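Local coordinates for PTS system, lactose-specific IIBC components (Streptococcus pneumoniae, PDB 3NBM), which probably relays a phosphoryl group to lactose during its uptake, as the IIB domain of a phosphoenolpyruvate-dependent phosphotransferase system, at residues L100-V103 with L104-Q108; T93-P96 with S97-L100. All coordinates share one frame; numbering follows the deposited sequence.

Interaction 1: residues L100-V103 with L104-Q108; sequences LQFV and LEHYQ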
loop_
_atom_site.group_PDB
_atom_site.type_symbol
_atom_site.label_atom_id
_atom_site.label_comp_id
_atom_site.label_asym_id
_atom_site.label_seq_id
_atom_site.Cartn_x
_atom_site.Cartn_y
_atom_site.Cartn_z
ATOM N N LEU A 100 -9.061 -4.427 2.305
ATOM C CA LEU A 100 -9.655 -3.128 2.604
ATOM C C LEU A 100 -9.550 -2.820 4.100
ATOM O O LEU A 100 -9.212 -1.713 4.512
ATOM C CB LEU A 100 -11.125 -3.114 2.173
ATOM C CG LEU A 100 -11.835 -1.798 2.473
ATOM C CD1 LEU A 100 -11.242 -0.643 1.621
ATOM C CD2 LEU A 100 -13.321 -1.929 2.236
ATOM N N GLN A 101 -9.879 -3.807 4.930
ATOM C CA GLN A 101 -9.777 -3.611 6.376
ATOM C C GLN A 101 -8.350 -3.259 6.810
ATOM O O GLN A 101 -8.153 -2.391 7.638
ATOM C CB GLN A 101 -10.269 -4.846 7.096
ATOM C CG GLN A 101 -10.264 -4.748 8.559
ATOM C CD GLN A 101 -10.575 -6.087 9.170
ATOM O OE1 GLN A 101 -9.834 -7.095 8.978
ATOM N NE2 GLN A 101 -11.676 -6.133 9.907
ATOM N N PHE A 102 -7.372 -3.907 6.205
ATOM C CA PHE A 102 -5.977 -3.621 6.481
ATOM C C PHE A 102 -5.643 -2.153 6.182
ATOM O O PHE A 102 -4.985 -1.490 6.968
ATOM C CB PHE A 102 -5.094 -4.555 5.651
ATOM C CG PHE A 102 -3.621 -4.337 5.836
ATOM C CD1 PHE A 102 -2.920 -5.017 6.822
ATOM C CD2 PHE A 102 -2.923 -3.485 5.002
ATOM C CE1 PHE A 102 -1.557 -4.825 6.967
ATOM C CE2 PHE A 102 -1.570 -3.311 5.164
ATOM C CZ PHE A 102 -0.900 -3.996 6.133
ATOM N N VAL A 103 -6.085 -1.662 5.026
ATOM C CA VAL A 103 -5.841 -0.267 4.665
ATOM C C VAL A 103 -6.427 0.668 5.724
ATOM O O VAL A 103 -5.745 1.542 6.261
ATOM C CB VAL A 103 -6.414 0.047 3.268
ATOM C CG1 VAL A 103 -6.543 1.565 3.063
ATOM C CG2 VAL A 103 -5.569 -0.618 2.181
ATOM N N LEU A 104 -7.703 0.478 6.045
ATOM C CA LEU A 104 -8.357 1.407 6.950
ATOM C C LEU A 104 -7.786 1.304 8.368
ATOM O O LEU A 104 -7.708 2.318 9.071
ATOM C CB LEU A 104 -9.895 1.255 6.869
ATOM C CG LEU A 104 -10.462 1.773 5.520
ATOM C CD1 LEU A 104 -11.862 1.298 5.243
ATOM C CD2 LEU A 104 -10.384 3.312 5.469
ATOM N N GLU A 105 -7.391 0.108 8.797
ATOM C CA GLU A 105 -6.835 -0.006 10.138
ATOM C C GLU A 105 -5.476 0.689 10.228
ATOM O O GLU A 105 -5.068 1.069 11.330
ATOM C CB GLU A 105 -6.800 -1.465 10.625
ATOM C CG GLU A 105 -8.183 -1.979 10.969
ATOM C CD GLU A 105 -8.287 -3.470 11.241
ATOM O OE1 GLU A 105 -7.292 -4.214 11.084
ATOM O OE2 GLU A 105 -9.407 -3.879 11.626
ATOM N N HIS A 106 -4.823 0.922 9.087
ATOM C CA HIS A 106 -3.572 1.661 9.034
ATOM C C HIS A 106 -3.700 3.106 8.600
ATOM O O HIS A 106 -2.692 3.765 8.328
ATOM C CB HIS A 106 -2.580 0.925 8.138
ATOM C CG HIS A 106 -2.092 -0.338 8.739
ATOM N ND1 HIS A 106 -2.768 -1.529 8.613
ATOM C CD2 HIS A 106 -1.042 -0.582 9.553
ATOM C CE1 HIS A 106 -2.125 -2.464 9.290
ATOM N NE2 HIS A 106 -1.074 -1.916 9.865
ATOM N N TYR A 107 -4.926 3.614 8.585
ATOM C CA TYR A 107 -5.153 5.007 8.333
ATOM C C TYR A 107 -6.338 5.491 9.166
ATOM O O TYR A 107 -7.403 5.819 8.664
ATOM C CB TYR A 107 -5.379 5.275 6.843
ATOM C CG TYR A 107 -5.070 6.709 6.529
ATOM C CD1 TYR A 107 -3.766 7.091 6.247
ATOM C CD2 TYR A 107 -6.034 7.697 6.625
ATOM C CE1 TYR A 107 -3.433 8.392 6.010
ATOM C CE2 TYR A 107 -5.706 9.030 6.376
ATOM C CZ TYR A 107 -4.400 9.369 6.085
ATOM O OH TYR A 107 -4.070 10.691 5.866
ATOM N N GLN A 108 -6.154 5.488 10.462
ATOM C CA GLN A 108 -7.190 5.964 11.365
ATOM C C GLN A 108 -7.038 7.454 11.614
ATOM O O GLN A 108 -8.044 8.153 11.532
ATOM C CB GLN A 108 -7.163 5.151 12.660
ATOM C CG GLN A 108 -7.694 3.726 12.462
ATOM C CD GLN A 108 -9.194 3.721 12.101
ATOM O OE1 GLN A 108 -10.054 4.141 12.911
ATOM N NE2 GLN A 108 -9.512 3.280 10.901
ATOM O OXT GLN A 108 -5.929 7.934 11.838
#
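The first torsions of Phe102 and His106, four residues apart, turn the two rings toward each other: the phenyl ring leaves with CG opposite the backbone N (chi1 179°), whereas the imidazole, at chi1 -70°, has its CG opposite the carbonyl carbon and leans back over the preceding turn. His106 CE1 therefore comes down on one face of the phenyl ring, off-centre toward its rim, 3.4 Å from Phe102 CE1. The two rings are neither stacked nor edge-to-face, their planes lying 40° apart. The same imidazole donates from ND1 to Phe102 O over 2.8 Å, with the oxygen practically in the imidazole plane; this bond and the ring contact together should limit the rotation of the imidazole.

All this happens at the C-terminal end of helix 96-105, the last helix of a domain built on a four-stranded parallel sheet, where His106 is the first residue to leave helical geometry. Its backbone N makes two weak bonds, to Phe102 O and Val103 O, while Leu104 N to Leu100 O and Glu105 N to Gln101 O are regular helical bonds. Phe102 and His106 both rest on Val82 of strand 80-83. On the exposed side, Glu105, modelled in two conformers, lies near Gln101 in one of them, a contact of doubtful weight. Beyond the helix, Gln108 NE2 turns back to Leu104 O at 2.7 Å, approaching from the face opposite Tyr107 N.

Interaction 2: residues T93-P96 with S97-L100; sequences TKSP and SKAL
Ser95 is the N-cap of helix 96-105, and its OG accepts the backbone N-H of Lys98 in a nearly straight bond of 3.1 Å. The serine hydroxyl sits opposite its own backbone N (chi1 175°), a position from which it faces the first turn. The Lys98 side chain then folds back over this cap. Its CB starts 3.4 Å from Ser95 OG, and CG passes slightly closer to the same oxygen. CD runs on alongside Ser95, about equally far from its CB and OG. At CE the chain has drawn off to 4.0 Å from Ser95 OG, but a bend in the last torsion (chi4 69°) swings the ammonium group back, and NZ donates to Ser95 OG at 3.1 Å. One hydroxyl oxygen thus accepts from both the main chain and the side chain of Lys98, and the positive charge at NZ would be expected to polarise it.

Beneath the cap, the backbone takes up the helical pattern at once: Ala99 N bonds to Ser95 O at 2.8 Å, and Leu100 N to Pro96 O. Proline suits this first helical position, since its nitrogen has no hydrogen to offer. Helix 18-33 lies against this end of the helix, with Pro96 on Glu28 and Ala99 on Ala25. The methyl carbon of Ala99, CB, stands 3.4 Å from Ser95 O, the oxygen its own backbone N binds.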
loop_
_atom_site.group_PDB
_atom_site.type_symbol
_atom_site.label_atom_id
_atom_site.label_comp_id
_atom_site.label_asym_id
_atom_site.label_seq_id
_atom_site.Cartn_x
_atom_site.Cartn_y
_atom_site.Cartn_z
ATOM N N THR A 93 -3.815 -10.515 -0.360
ATOM C CA THR A 93 -4.050 -10.509 -1.802
ATOM C C THR A 93 -5.218 -11.396 -2.215
ATOM O O THR A 93 -5.802 -11.191 -3.279
ATOM C CB THR A 93 -2.807 -10.950 -2.609
ATOM O OG1 THR A 93 -2.484 -12.339 -2.383
ATOM C CG2 THR A 93 -1.612 -10.061 -2.304
ATOM N N LYS A 94 -5.547 -12.372 -1.368
ATOM C CA LYS A 94 -6.614 -13.327 -1.629
ATOM C C LYS A 94 -7.951 -12.934 -1.042
ATOM O O LYS A 94 -8.916 -13.649 -1.228
ATOM C CB LYS A 94 -6.192 -14.710 -1.134
ATOM C CG LYS A 94 -5.050 -15.288 -1.958
ATOM C CD LYS A 94 -5.430 -15.469 -3.439
ATOM C CE LYS A 94 -5.049 -14.294 -4.353
ATOM N NZ LYS A 94 -4.754 -14.755 -5.743
ATOM N N SER A 95 -8.022 -11.804 -0.347
ATOM C CA SER A 95 -9.253 -11.397 0.310
ATOM C C SER A 95 -9.486 -9.907 0.196
ATOM O O SER A 95 -8.910 -9.141 0.977
ATOM C CB SER A 95 -9.248 -11.796 1.783
ATOM O OG SER A 95 -10.420 -11.287 2.433
ATOM N N PRO A 96 -10.356 -9.502 -0.740
ATOM C CA PRO A 96 -10.671 -8.081 -0.827
ATOM C C PRO A 96 -11.148 -7.463 0.484
ATOM O O PRO A 96 -10.788 -6.321 0.816
ATOM C CB PRO A 96 -11.726 -8.015 -1.930
ATOM C CG PRO A 96 -11.365 -9.219 -2.824
ATOM C CD PRO A 96 -10.944 -10.276 -1.860
ATOM N N SER A 97 -11.973 -8.182 1.235
ATOM C CA SER A 97 -12.471 -7.634 2.499
ATOM C C SER A 97 -11.323 -7.424 3.495
ATOM O O SER A 97 -11.263 -6.387 4.161
ATOM C CB SER A 97 -13.561 -8.547 3.105
ATOM O OG SER A 97 -14.686 -8.679 2.256
ATOM N N LYS A 98 -10.422 -8.401 3.625
ATOM C CA LYS A 98 -9.294 -8.235 4.529
ATOM C C LYS A 98 -8.335 -7.161 4.038
ATOM O O LYS A 98 -7.775 -6.418 4.858
ATOM C CB LYS A 98 -8.537 -9.560 4.736
ATOM C CG LYS A 98 -9.368 -10.592 5.501
ATOM C CD LYS A 98 -8.672 -11.958 5.585
ATOM C CE LYS A 98 -9.683 -13.081 5.892
ATOM N NZ LYS A 98 -10.649 -13.383 4.751
ATOM N N ALA A 99 -8.129 -7.069 2.725
ATOM C CA ALA A 99 -7.226 -6.044 2.159
ATOM C C ALA A 99 -7.759 -4.641 2.482
ATOM O O ALA A 99 -6.996 -3.778 2.899
ATOM C CB ALA A 99 -7.045 -6.269 0.658
ATOM N N LEU A 100 -9.061 -4.427 2.305
ATOM C CA LEU A 100 -9.655 -3.128 2.604
ATOM C C LEU A 100 -9.550 -2.820 4.100
ATOM O O LEU A 100 -9.212 -1.713 4.512
ATOM C CB LEU A 100 -11.125 -3.114 2.173
ATOM C CG LEU A 100 -11.835 -1.798 2.473
ATOM C CD1 LEU A 100 -11.242 -0.643 1.621
ATOM C CD2 LEU A 100 -13.321 -1.929 2.236
#

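How the interactions relate
Interactions 1 and 2 are the two ends of one helix, 96-105, with centres 11 Å apart and Leu100 common to both. At the start, in 93-100, a serine hydroxyl takes up a backbone N-H; at the finish, in 100-108, an imidazole N-H serves a backbone carbonyl, so side chains supply an acceptor at one end and a donor at the other. Aromatic contact occurs only in interaction 1. Both are partly buried. Their inner residues share helix 18-33 as a neighbour: Ala99 and Leu100 pack there, as does Val103, which also reaches strand 7-13. Lys98 in one contact, and Gln101 with Glu105 in the other, belong to the exposed surface.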